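Local coordinates for cytochrome P450 monooxygenase (Rhodococcus sp. ECU0066, PDB 6KBH), which probably works as a self-sufficient monooxygenase, with FMN and a [2Fe-2S] cluster passing electrons to the heme where oxygen is activated, at residues G74-T79 with V345-G350; K102-S107 with E220-V225; E178-V183 with N289-A294; A593-V598 with Y605-A610. All coordinates share one frame; numbering follows the deposited sequence.

Contact 1. Residues G74-T79 with V345-G350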
loop_
_atom_site.group_PDB
_atom_site.type_symbol
_atom_site.label_atom_id
_atom_site.label_comp_id
_atom_site.label_asym_id
_atom_site.label_seq_id
_atom_site.Cartn_x
_atom_site.Cartn_y
_atom_site.Cartn_z
ATOM N N GLY A 74 -32.636 0.546 -12.197
ATOM C CA GLY A 74 -33.394 -0.494 -11.535
ATOM C C GLY A 74 -32.877 -0.970 -10.193
ATOM O O GLY A 74 -33.372 -1.986 -9.692
ATOM N N TYR A 75 -31.915 -0.280 -9.586
ATOM C CA TYR A 75 -31.197 -0.821 -8.442
ATOM C C TYR A 75 -31.499 -0.056 -7.162
ATOM O O TYR A 75 -32.009 1.067 -7.173
ATOM C CB TYR A 75 -29.676 -0.793 -8.652
ATOM C CG TYR A 75 -29.115 -1.604 -9.804
ATOM C CD1 TYR A 75 -29.926 -2.086 -10.829
ATOM C CD2 TYR A 75 -27.761 -1.887 -9.860
ATOM C CE1 TYR A 75 -29.395 -2.822 -11.874
ATOM C CE2 TYR A 75 -27.228 -2.623 -10.889
ATOM C CZ TYR A 75 -28.043 -3.088 -11.896
ATOM O OH TYR A 75 -27.494 -3.820 -12.921
ATOM N N TRP A 76 -31.143 -0.691 -6.051
ATOM C CA TRP A 76 -31.022 -0.028 -4.763
ATOM C C TRP A 76 -29.618 0.551 -4.639
ATOM O O TRP A 76 -28.639 -0.086 -5.034
ATOM C CB TRP A 76 -31.296 -1.022 -3.632
ATOM C CG TRP A 76 -32.631 -1.683 -3.765
ATOM C CD1 TRP A 76 -32.995 -2.624 -4.689
ATOM C CD2 TRP A 76 -33.783 -1.452 -2.953
ATOM N NE1 TRP A 76 -34.306 -2.988 -4.501
ATOM C CE2 TRP A 76 -34.812 -2.284 -3.441
ATOM C CE3 TRP A 76 -34.048 -0.619 -1.861
ATOM C CZ2 TRP A 76 -36.084 -2.311 -2.872
ATOM C CZ3 TRP A 76 -35.312 -0.646 -1.298
ATOM C CH2 TRP A 76 -36.314 -1.487 -1.805
ATOM N N VAL A 77 -29.525 1.764 -4.104
ATOM C CA VAL A 77 -28.276 2.515 -4.054
ATOM C C VAL A 77 -27.752 2.505 -2.626
ATOM O O VAL A 77 -28.505 2.762 -1.678
ATOM C CB VAL A 77 -28.463 3.955 -4.558
ATOM C CG1 VAL A 77 -27.124 4.667 -4.651
ATOM C CG2 VAL A 77 -29.161 3.953 -5.901
ATOM N N VAL A 78 -26.461 2.212 -2.477
ATOM C CA VAL A 78 -25.799 2.126 -1.181
ATOM C C VAL A 78 -24.638 3.106 -1.181
ATOM O O VAL A 78 -23.809 3.104 -2.097
ATOM C CB VAL A 78 -25.322 0.696 -0.878
ATOM C CG1 VAL A 78 -24.656 0.635 0.492
ATOM C CG2 VAL A 78 -26.497 -0.261 -0.946
ATOM N N THR A 79 -24.576 3.929 -0.144
ATOM C CA THR A 79 -23.875 5.194 -0.223
ATOM C C THR A 79 -22.745 5.351 0.789
ATOM O O THR A 79 -21.734 5.966 0.441
ATOM C CB THR A 79 -24.908 6.324 -0.091
ATOM O OG1 THR A 79 -25.575 6.495 -1.352
ATOM C CG2 THR A 79 -24.306 7.620 0.329
ATOM N N VAL A 345 -33.099 -0.431 5.919
ATOM C CA VAL A 345 -33.957 -0.562 4.747
ATOM C C VAL A 345 -34.023 -2.030 4.344
ATOM O O VAL A 345 -32.989 -2.678 4.145
ATOM C CB VAL A 345 -33.435 0.304 3.588
ATOM C CG1 VAL A 345 -34.350 0.184 2.378
ATOM C CG2 VAL A 345 -33.297 1.755 4.031
ATOM N N GLU A 346 -35.239 -2.555 4.226
ATOM C CA GLU A 346 -35.419 -3.933 3.792
ATOM C C GLU A 346 -35.114 -4.059 2.304
ATOM O O GLU A 346 -35.609 -3.275 1.489
ATOM C CB GLU A 346 -36.841 -4.407 4.083
ATOM C CG GLU A 346 -37.265 -4.254 5.531
ATOM C CD GLU A 346 -38.242 -5.327 5.959
ATOM O OE1 GLU A 346 -38.345 -6.351 5.250
ATOM O OE2 GLU A 346 -38.909 -5.145 7.000
ATOM N N VAL A 347 -34.296 -5.045 1.955
ATOM C CA VAL A 347 -33.879 -5.291 0.581
ATOM C C VAL A 347 -34.243 -6.731 0.240
ATOM O O VAL A 347 -33.846 -7.644 0.964
ATOM C CB VAL A 347 -32.372 -5.058 0.374
ATOM C CG1 VAL A 347 -32.010 -5.180 -1.094
ATOM C CG2 VAL A 347 -31.970 -3.692 0.913
ATOM N N PRO A 348 -34.980 -6.980 -0.836
ATOM C CA PRO A 348 -35.443 -8.338 -1.128
ATOM C C PRO A 348 -34.439 -9.149 -1.937
ATOM O O PRO A 348 -33.496 -8.623 -2.531
ATOM C CB PRO A 348 -36.718 -8.089 -1.943
ATOM C CG PRO A 348 -36.418 -6.830 -2.680
ATOM C CD PRO A 348 -35.551 -5.992 -1.768
ATOM N N ALA A 349 -34.667 -10.459 -1.945
ATOM C CA ALA A 349 -33.870 -11.348 -2.776
ATOM C C ALA A 349 -34.127 -11.053 -4.246
ATOM O O ALA A 349 -35.269 -10.851 -4.667
ATOM C CB ALA A 349 -34.197 -12.808 -2.464
ATOM N N GLY A 350 -33.052 -11.026 -5.030
ATOM C CA GLY A 350 -33.123 -10.629 -6.415
ATOM C C GLY A 350 -32.835 -9.163 -6.661
ATOM O O GLY A 350 -32.575 -8.781 -7.807
#
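The indole of W76 takes V347 over one face, with the methyl CG1 of V347 4.4 Å from CG at the root of the ring system. The six-membered ring collects the remaining partners, all arriving obliquely. CZ3 lies 3.9 Å from CG1 of V345. CZ2 lies equally near CD of P348. CH2 comes within 3.8 Å of the carbonyl O of E346. Y69, on the neighbouring strand 67-69, adds a second aromatic ring, its plane at about 60° to the indole. The first torsion of W76 sets CG opposite the carbonyl carbon (chi1 -56°), and this carries the ring system across to the far strand. The contact is apolar apart from that one backbone carbonyl, and no hydrogen bond crosses it. The short strands 76-78 and 345-347 stay 10.1 Å apart at closest approach of their axes, and the indole fills the distance between the two sheets. Strand 76-78 belongs to the mixed sheet, where it pairs in parallel with 352-355, while 345-347 is half of the hairpin with 340-342. Such a two-stranded hairpin beside the larger mixed sheet is characteristic of the beta region of the cytochrome P450 fold.

Contact 2. Residues K102-S107 with E220-V225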
loop_
_atom_site.group_PDB
_atom_site.type_symbol
_atom_site.label_atom_id
_atom_site.label_comp_id
_atom_site.label_asym_id
_atom_site.label_seq_id
_atom_site.Cartn_x
_atom_site.Cartn_y
_atom_site.Cartn_z
ATOM N N LYS A 102 -25.025 -5.980 -18.629
ATOM C CA LYS A 102 -25.195 -4.746 -19.379
ATOM C C LYS A 102 -26.512 -4.082 -18.993
ATOM O O LYS A 102 -27.540 -4.749 -18.847
ATOM C CB LYS A 102 -25.122 -5.023 -20.883
ATOM C CG LYS A 102 -23.714 -5.418 -21.338
ATOM C CD LYS A 102 -23.733 -6.379 -22.523
ATOM C CE LYS A 102 -22.756 -7.549 -22.334
ATOM N NZ LYS A 102 -23.453 -8.826 -21.958
ATOM N N ILE A 103 -26.458 -2.763 -18.787
ATOM C CA ILE A 103 -27.619 -2.029 -18.284
ATOM C C ILE A 103 -28.797 -2.196 -19.236
ATOM O O ILE A 103 -29.869 -2.679 -18.853
ATOM C CB ILE A 103 -27.269 -0.544 -18.070
ATOM C CG1 ILE A 103 -26.250 -0.393 -16.937
ATOM C CG2 ILE A 103 -28.522 0.268 -17.766
ATOM C CD1 ILE A 103 -26.760 -0.835 -15.580
ATOM N N THR A 104 -28.608 -1.808 -20.494
ATOM C CA THR A 104 -29.631 -2.147 -21.473
ATOM C C THR A 104 -29.255 -3.441 -22.189
ATOM O O THR A 104 -28.087 -3.634 -22.555
ATOM C CB THR A 104 -29.803 -1.027 -22.492
ATOM O OG1 THR A 104 -28.554 -0.782 -23.146
ATOM C CG2 THR A 104 -30.273 0.253 -21.804
ATOM N N PRO A 105 -30.217 -4.339 -22.390
ATOM C CA PRO A 105 -29.892 -5.667 -22.921
ATOM C C PRO A 105 -29.393 -5.606 -24.357
ATOM O O PRO A 105 -29.684 -4.680 -25.117
ATOM C CB PRO A 105 -31.224 -6.425 -22.833
ATOM C CG PRO A 105 -32.062 -5.633 -21.863
ATOM C CD PRO A 105 -31.644 -4.211 -22.057
ATOM N N THR A 106 -28.620 -6.628 -24.717
ATOM C CA THR A 106 -28.075 -6.733 -26.064
ATOM C C THR A 106 -29.181 -7.082 -27.054
ATOM O O THR A 106 -29.963 -8.009 -26.825
ATOM C CB THR A 106 -26.972 -7.791 -26.098
ATOM O OG1 THR A 106 -25.908 -7.406 -25.215
ATOM C CG2 THR A 106 -26.424 -7.953 -27.504
ATOM N N SER A 107 -29.249 -6.335 -28.153
ATOM C CA SER A 107 -30.285 -6.565 -29.148
ATOM C C SER A 107 -30.054 -7.887 -29.876
ATOM O O SER A 107 -28.956 -8.455 -29.865
ATOM C CB SER A 107 -30.329 -5.414 -30.155
ATOM O OG SER A 107 -29.140 -5.359 -30.925
ATOM N N GLU A 220 -26.940 0.732 -32.831
ATOM C CA GLU A 220 -25.731 0.754 -33.649
ATOM C C GLU A 220 -24.475 0.599 -32.800
ATOM O O GLU A 220 -23.514 -0.059 -33.215
ATOM C CB GLU A 220 -25.666 2.060 -34.449
ATOM C CG GLU A 220 -27.003 2.541 -35.035
ATOM C CD GLU A 220 -27.927 3.188 -34.011
ATOM O OE1 GLU A 220 -28.396 2.460 -33.113
ATOM O OE2 GLU A 220 -28.186 4.409 -34.098
ATOM N N GLN A 221 -24.450 1.235 -31.629
ATOM C CA GLN A 221 -23.325 1.072 -30.717
ATOM C C GLN A 221 -23.192 -0.379 -30.272
ATOM O O GLN A 221 -22.087 -0.938 -30.250
ATOM C CB GLN A 221 -23.494 1.989 -29.506
ATOM C CG GLN A 221 -22.993 3.403 -29.722
ATOM C CD GLN A 221 -23.654 4.402 -28.793
ATOM O OE1 GLN A 221 -24.773 4.189 -28.329
ATOM N NE2 GLN A 221 -22.966 5.505 -28.522
ATOM N N GLN A 222 -24.318 -1.001 -29.912
ATOM C CA GLN A 222 -24.303 -2.389 -29.462
ATOM C C GLN A 222 -23.647 -3.303 -30.489
ATOM O O GLN A 222 -22.822 -4.155 -30.138
ATOM C CB GLN A 222 -25.727 -2.860 -29.165
ATOM C CG GLN A 222 -26.221 -2.539 -27.771
ATOM C CD GLN A 222 -27.511 -3.259 -27.444
ATOM O OE1 GLN A 222 -28.144 -3.841 -28.324
ATOM N NE2 GLN A 222 -27.909 -3.226 -26.177
ATOM N N VAL A 223 -23.998 -3.143 -31.769
ATOM C CA VAL A 223 -23.450 -4.035 -32.787
ATOM C C VAL A 223 -21.967 -3.752 -33.016
ATOM O O VAL A 223 -21.163 -4.681 -33.150
ATOM C CB VAL A 223 -24.272 -3.953 -34.092
ATOM C CG1 VAL A 223 -25.761 -3.963 -33.786
ATOM C CG2 VAL A 223 -23.906 -2.733 -34.929
ATOM N N ALA A 224 -21.573 -2.473 -33.040
ATOM C CA ALA A 224 -20.173 -2.140 -33.283
ATOM C C ALA A 224 -19.270 -2.713 -32.200
ATOM O O ALA A 224 -18.110 -3.046 -32.469
ATOM C CB ALA A 224 -19.999 -0.627 -33.376
ATOM N N VAL A 225 -19.783 -2.836 -30.976
ATOM C CA VAL A 225 -19.033 -3.505 -29.919
ATOM C C VAL A 225 -19.006 -5.009 -30.164
ATOM O O VAL A 225 -17.946 -5.643 -30.117
ATOM C CB VAL A 225 -19.632 -3.163 -28.542
ATOM C CG1 VAL A 225 -19.063 -4.080 -27.471
ATOM C CG2 VAL A 225 -19.369 -1.703 -28.202
#
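T104 reaches Q222 loosely, with its OG1 3.9 Å from NE2, too far for a hydrogen bond. P105 offers its backbone O, which accepts from Q222 NE2 at 2.5 Å, a length doubtfully short at this resolution, with an N-H...O angle of 158°. The acceptor lies close to the amide plane of Q222, whereas the donor stands well above the plane of the P105 carbonyl. T106 adds its CA, 3.5 Å from Q222 NE2. S107 closes the walk: its backbone N donates to Q222 OE1 at 2.7 Å, and its OG makes a weak second bond to the same oxygen at 3.2 Å. That hydroxyl also caps A110 N, since S107 is the N-cap of helix 108-116. The Q222 side chain is extended beyond CG, and CG sits opposite the carbonyl carbon (chi1 -86°), which holds the amide out from helix 219-242 against the loop. The amide ties the segment leading into helix 108-116 to the long helix, probably helix G of other P450s. A leucine at Q222 would probably deprive the P105 carbonyl and the S107 N-H of these partners and let the loop shift against the helix. Both ends of one amide thus grip backbone groups two residues apart, which implies a link that depends more on the path of the loop than on its side chains.

Contact 3. Residues E178-V183 with N289-A294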
loop_
_atom_site.group_PDB
_atom_site.type_symbol
_atom_site.label_atom_id
_atom_site.label_comp_id
_atom_site.label_asym_id
_atom_site.label_seq_id
_atom_site.Cartn_x
_atom_site.Cartn_y
_atom_site.Cartn_z
ATOM N N GLU A 178 -3.019 10.677 -26.527
ATOM C CA GLU A 178 -1.662 10.404 -26.975
ATOM C C GLU A 178 -0.847 9.610 -25.962
ATOM O O GLU A 178 0.088 8.902 -26.357
ATOM C CB GLU A 178 -0.940 11.714 -27.310
ATOM C CG GLU A 178 -1.704 12.624 -28.273
ATOM C CD GLU A 178 -2.048 11.949 -29.595
ATOM O OE1 GLU A 178 -1.268 11.089 -30.060
ATOM O OE2 GLU A 178 -3.103 12.287 -30.176
ATOM N N MET A 179 -1.145 9.720 -24.667
ATOM C CA MET A 179 -0.399 8.961 -23.668
ATOM C C MET A 179 -1.258 7.987 -22.872
ATOM O O MET A 179 -1.011 6.776 -22.927
ATOM C CB MET A 179 0.312 9.931 -22.719
ATOM C CG MET A 179 1.111 9.244 -21.638
ATOM S SD MET A 179 1.766 10.409 -20.436
ATOM C CE MET A 179 2.551 9.274 -19.294
ATOM N N LEU A 180 -2.278 8.469 -22.150
ATOM C CA LEU A 180 -2.855 7.663 -21.074
ATOM C C LEU A 180 -3.872 6.644 -21.558
ATOM O O LEU A 180 -4.122 5.666 -20.849
ATOM C CB LEU A 180 -3.512 8.538 -19.999
ATOM C CG LEU A 180 -2.709 9.493 -19.110
ATOM C CD1 LEU A 180 -1.574 8.742 -18.415
ATOM C CD2 LEU A 180 -2.184 10.662 -19.867
ATOM N N TRP A 181 -4.475 6.844 -22.727
ATOM C CA TRP A 181 -5.401 5.837 -23.231
ATOM C C TRP A 181 -4.663 4.606 -23.738
ATOM O O TRP A 181 -5.191 3.489 -23.662
ATOM C CB TRP A 181 -6.269 6.426 -24.340
ATOM C CG TRP A 181 -7.211 5.442 -24.899
ATOM C CD1 TRP A 181 -7.115 4.807 -26.099
ATOM C CD2 TRP A 181 -8.399 4.950 -24.274
ATOM N NE1 TRP A 181 -8.178 3.953 -26.267
ATOM C CE2 TRP A 181 -8.981 4.023 -25.160
ATOM C CE3 TRP A 181 -9.030 5.207 -23.053
ATOM C CZ2 TRP A 181 -10.163 3.351 -24.864
ATOM C CZ3 TRP A 181 -10.205 4.540 -22.761
ATOM C CH2 TRP A 181 -10.759 3.623 -23.663
ATOM N N GLU A 182 -3.443 4.786 -24.239
ATOM C CA GLU A 182 -2.723 3.724 -24.930
ATOM C C GLU A 182 -1.872 2.877 -23.992
ATOM O O GLU A 182 -1.954 1.644 -24.028
ATOM C CB GLU A 182 -1.841 4.324 -26.029
ATOM C CG GLU A 182 -2.597 5.060 -27.125
ATOM C CD GLU A 182 -3.388 4.135 -28.032
ATOM O OE1 GLU A 182 -3.242 2.899 -27.911
ATOM O OE2 GLU A 182 -4.149 4.648 -28.877
ATOM N N VAL A 183 -1.047 3.519 -23.158
ATOM C CA VAL A 183 -0.014 2.790 -22.414
ATOM C C VAL A 183 -0.597 1.643 -21.577
ATOM O O VAL A 183 -0.053 0.535 -21.636
ATOM C CB VAL A 183 0.834 3.755 -21.585
ATOM C CG1 VAL A 183 1.939 2.994 -20.871
ATOM C CG2 VAL A 183 1.428 4.838 -22.458
ATOM N N ASN A 289 -8.424 5.764 -17.125
ATOM C CA ASN A 289 -9.257 6.742 -16.432
ATOM C C ASN A 289 -8.627 7.181 -15.117
ATOM O O ASN A 289 -8.680 8.364 -14.762
ATOM C CB ASN A 289 -10.650 6.162 -16.197
ATOM C CG ASN A 289 -11.421 5.959 -17.490
ATOM O OD1 ASN A 289 -11.264 6.722 -18.443
ATOM N ND2 ASN A 289 -12.261 4.930 -17.526
ATOM N N ALA A 290 -8.021 6.244 -14.380
ATOM C CA ALA A 290 -7.340 6.597 -13.137
ATOM C C ALA A 290 -6.198 7.565 -13.398
ATOM O O ALA A 290 -6.057 8.582 -12.709
ATOM C CB ALA A 290 -6.827 5.338 -12.440
ATOM N N SER A 291 -5.363 7.256 -14.391
ATOM C CA SER A 291 -4.295 8.161 -14.792
ATOM C C SER A 291 -4.841 9.551 -15.081
ATOM O O SER A 291 -4.380 10.551 -14.517
ATOM C CB SER A 291 -3.588 7.608 -16.027
ATOM O OG SER A 291 -3.190 6.261 -15.865
ATOM N N ALA A 292 -5.840 9.622 -15.964
ATOM C CA ALA A 292 -6.393 10.906 -16.376
ATOM C C ALA A 292 -6.999 11.658 -15.199
ATOM O O ALA A 292 -6.795 12.869 -15.058
ATOM C CB ALA A 292 -7.429 10.693 -17.478
ATOM N N ASN A 293 -7.745 10.958 -14.340
ATOM C CA ASN A 293 -8.305 11.606 -13.157
ATOM C C ASN A 293 -7.208 12.220 -12.300
ATOM O O ASN A 293 -7.272 13.401 -11.941
ATOM C CB ASN A 293 -9.119 10.607 -12.335
ATOM C CG ASN A 293 -10.328 10.091 -13.075
ATOM O OD1 ASN A 293 -10.882 10.777 -13.931
ATOM N ND2 ASN A 293 -10.746 8.877 -12.750
ATOM N N ALA A 294 -6.181 11.429 -11.974
ATOM C CA ALA A 294 -5.122 11.899 -11.086
ATOM C C ALA A 294 -4.411 13.118 -11.657
ATOM O O ALA A 294 -4.142 14.084 -10.933
ATOM C CB ALA A 294 -4.127 10.771 -10.819
#
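L180 meets S291 through CB, CG and one methyl. Its CB lies 4.1 Å from CB of S291, and CG comes closer, at 3.7 Å from the same atom. CG also faces the backbone of the next residue, 4.4 Å from A292 N. At the tip, CD1 reaches over S291, 3.3 Å from its CB and 3.9 Å from its OG. The first torsion of L180 places CG opposite the carbonyl carbon (chi1 -66°), which lays the branch against helix 284-300. Another leucine, L175, packs on L180 from its own helix. S291 presents mainly its methylene carbon, because its hydroxyl is engaged along its own helix by a hydrogen bond with the carbonyl O of T287. I403 and F406 of helix 396-413 touch S291 as well, so two other helices, 175-180 and 396-413, pack on the serine. Its neighbour A290 touches the heme, and the side chain of S291 is about 7 Å from the cofactor. Helices 175-180 and 396-413 probably correspond to E and L of the P450 core, and 284-300 to the long helix that runs past the heme. No hydrogen bond crosses between the segments. Chemically, the serine therefore behaves here much like a small apolar residue: its hydroxyl is satisfied within its helix, and carbon-to-carbon packing joins the two helices in the interior beside the heme.

Contact 4. Residues A593-V598 with Y605-A610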
loop_
_atom_site.group_PDB
_atom_site.type_symbol
_atom_site.label_atom_id
_atom_site.label_comp_id
_atom_site.label_asym_id
_atom_site.label_seq_id
_atom_site.Cartn_x
_atom_site.Cartn_y
_atom_site.Cartn_z
ATOM N N ALA A 593 20.562 9.398 25.876
ATOM C CA ALA A 593 19.345 10.198 25.952
ATOM C C ALA A 593 18.535 9.842 27.190
ATOM O O ALA A 593 17.878 10.713 27.770
ATOM C CB ALA A 593 18.510 10.014 24.687
ATOM N N MET A 594 18.567 8.570 27.604
ATOM C CA MET A 594 17.913 8.180 28.849
ATOM C C MET A 594 18.650 8.743 30.056
ATOM O O MET A 594 18.024 9.107 31.058
ATOM C CB MET A 594 17.817 6.658 28.939
ATOM C CG MET A 594 17.244 6.003 27.699
ATOM S SD MET A 594 17.368 4.210 27.732
ATOM C CE MET A 594 15.909 3.784 28.676
ATOM N N ALA A 595 19.980 8.817 29.979
ATOM C CA ALA A 595 20.743 9.474 31.033
ATOM C C ALA A 595 20.352 10.941 31.156
ATOM O O ALA A 595 20.313 11.492 32.263
ATOM C CB ALA A 595 22.240 9.336 30.760
ATOM N N ASP A 596 20.046 11.588 30.029
ATOM C CA ASP A 596 19.708 13.007 30.061
ATOM C C ASP A 596 18.328 13.243 30.664
ATOM O O ASP A 596 18.149 14.189 31.443
ATOM C CB ASP A 596 19.799 13.601 28.657
ATOM C CG ASP A 596 21.232 13.764 28.186
ATOM O OD1 ASP A 596 22.147 13.696 29.032
ATOM O OD2 ASP A 596 21.440 13.972 26.973
ATOM N N GLN A 597 17.337 12.411 30.310
ATOM C CA GLN A 597 16.024 12.518 30.946
ATOM C C GLN A 597 16.146 12.481 32.463
ATOM O O GLN A 597 15.518 13.277 33.168
ATOM C CB GLN A 597 15.084 11.394 30.486
ATOM C CG GLN A 597 14.899 11.218 28.995
ATOM C CD GLN A 597 13.428 11.073 28.613
ATOM O OE1 GLN A 597 12.697 12.059 28.534
ATOM N NE2 GLN A 597 12.979 9.838 28.437
ATOM N N VAL A 598 16.967 11.565 32.979
ATOM C CA VAL A 598 17.041 11.356 34.418
ATOM C C VAL A 598 17.784 12.494 35.105
ATOM O O VAL A 598 17.480 12.830 36.254
ATOM C CB VAL A 598 17.688 9.996 34.721
ATOM C CG1 VAL A 598 17.788 9.772 36.217
ATOM C CG2 VAL A 598 16.887 8.877 34.073
ATOM N N TYR A 605 21.229 8.000 39.165
ATOM C CA TYR A 605 21.486 7.068 38.080
ATOM C C TYR A 605 22.978 6.768 38.014
ATOM O O TYR A 605 23.812 7.554 38.470
ATOM C CB TYR A 605 20.975 7.608 36.737
ATOM C CG TYR A 605 21.642 8.885 36.281
ATOM C CD1 TYR A 605 21.259 10.111 36.805
ATOM C CD2 TYR A 605 22.643 8.867 35.318
ATOM C CE1 TYR A 605 21.857 11.282 36.394
ATOM C CE2 TYR A 605 23.250 10.037 34.898
ATOM C CZ TYR A 605 22.851 11.242 35.441
ATOM O OH TYR A 605 23.445 12.414 35.034
ATOM N N GLU A 606 23.302 5.610 37.438
ATOM C CA GLU A 606 24.679 5.147 37.323
ATOM C C GLU A 606 24.867 4.552 35.936
ATOM O O GLU A 606 24.130 3.643 35.553
ATOM C CB GLU A 606 24.994 4.104 38.404
ATOM C CG GLU A 606 26.457 4.044 38.803
ATOM C CD GLU A 606 26.708 3.108 39.971
ATOM O OE1 GLU A 606 25.943 2.133 40.128
ATOM O OE2 GLU A 606 27.674 3.347 40.728
ATOM N N ILE A 607 25.840 5.048 35.176
ATOM C CA ILE A 607 26.000 4.623 33.789
ATOM C C ILE A 607 27.383 4.011 33.602
ATOM O O ILE A 607 28.390 4.571 34.054
ATOM C CB ILE A 607 25.744 5.776 32.800
ATOM C CG1 ILE A 607 26.912 6.737 32.689
ATOM C CG2 ILE A 607 24.610 6.624 33.270
ATOM C CD1 ILE A 607 26.602 7.822 31.696
ATOM N N HIS A 608 27.415 2.844 32.964
ATOM C CA HIS A 608 28.619 2.045 32.795
ATOM C C HIS A 608 28.777 1.792 31.299
ATOM O O HIS A 608 27.900 1.183 30.677
ATOM C CB HIS A 608 28.514 0.727 33.581
ATOM C CG HIS A 608 28.563 0.891 35.065
ATOM N ND1 HIS A 608 29.729 0.767 35.791
ATOM C CD2 HIS A 608 27.587 1.142 35.968
ATOM C CE1 HIS A 608 29.479 0.949 37.075
ATOM N NE2 HIS A 608 28.185 1.180 37.210
ATOM N N TYR A 609 29.886 2.251 30.721
ATOM C CA TYR A 609 30.051 2.310 29.269
ATOM C C TYR A 609 31.345 1.607 28.873
ATOM O O TYR A 609 32.439 2.077 29.202
ATOM C CB TYR A 609 30.039 3.765 28.794
ATOM C CG TYR A 609 30.134 3.973 27.298
ATOM C CD1 TYR A 609 29.748 2.983 26.402
ATOM C CD2 TYR A 609 30.604 5.175 26.783
ATOM C CE1 TYR A 609 29.839 3.186 25.033
ATOM C CE2 TYR A 609 30.693 5.386 25.422
ATOM C CZ TYR A 609 30.314 4.390 24.552
ATOM O OH TYR A 609 30.408 4.607 23.197
ATOM N N ALA A 610 31.218 0.494 28.154
ATOM C CA ALA A 610 32.357 -0.283 27.691
ATOM C C ALA A 610 32.422 -0.272 26.169
ATOM O O ALA A 610 31.433 -0.008 25.480
ATOM C CB ALA A 610 32.287 -1.729 28.200
#
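Helix 593-598 and strand 605-610 run almost antiparallel, at 161°, with their axes 9.7 Å apart at closest approach. They are the connecting helix and the second strand of the beta-alpha-beta crossover formed by strand 578-584, helix 588-601 and strand 605-611. This unit belongs to a parallel five-stranded sheet of the kind found in nucleotide-binding domains of ferredoxin reductase relatives. The backbones come nearest beside the connecting turn, where the CA atoms of V598 and Y605 are 7.2 Å apart. There CG1 of V598 rests obliquely against the Y605 ring, 3.5 Å from CD1, as the two side chains pass in opposite directions. CG of Y605 sits between the backbone N and the carbonyl carbon (chi1 62°), and the phenol is thereby turned across the helix, toward the A595 turn. One ring face lies beneath the carbonyl O of A595, 4.1 Å from CZ and offset toward the rim. I607 CG2 occupies the edge of the ring, in its plane. H627 meets the tyrosine with its ring at about 80°. A serine in place of Y605 would probably leave V598 CG1 and the A595 methyl without the ring they rest on, opening a gap between helix and strand, and deprive H627 of its aromatic neighbour. The single methyl of A595 touches both strand residues, its CB 4.3 Å from CE2 of Y605 and 4.4 Å from CG2 of I607.

Contacts 1, 2 and 3 lie in the heme-bearing part of the chain; contact 4 lies in the reductase part, its centre 58 to 77 Å from theirs. No two contacts share a helix or strand. Contacts 3 and 4 are buried and purely packed, helix on helix near the heme and helix on sheet in the crossover. Contact 1, partly buried, bridges two sheets with one indole. Contact 2 is at the surface, and it alone relies on hydrogen bonds across its segments. Contacts 1 and 2 touch through Y75 OH and I103 CD1, 4.1 Å apart, whereas contacts 2 and 3 stay about 11 Å apart at their nearest atoms although their segments alternate along the chain.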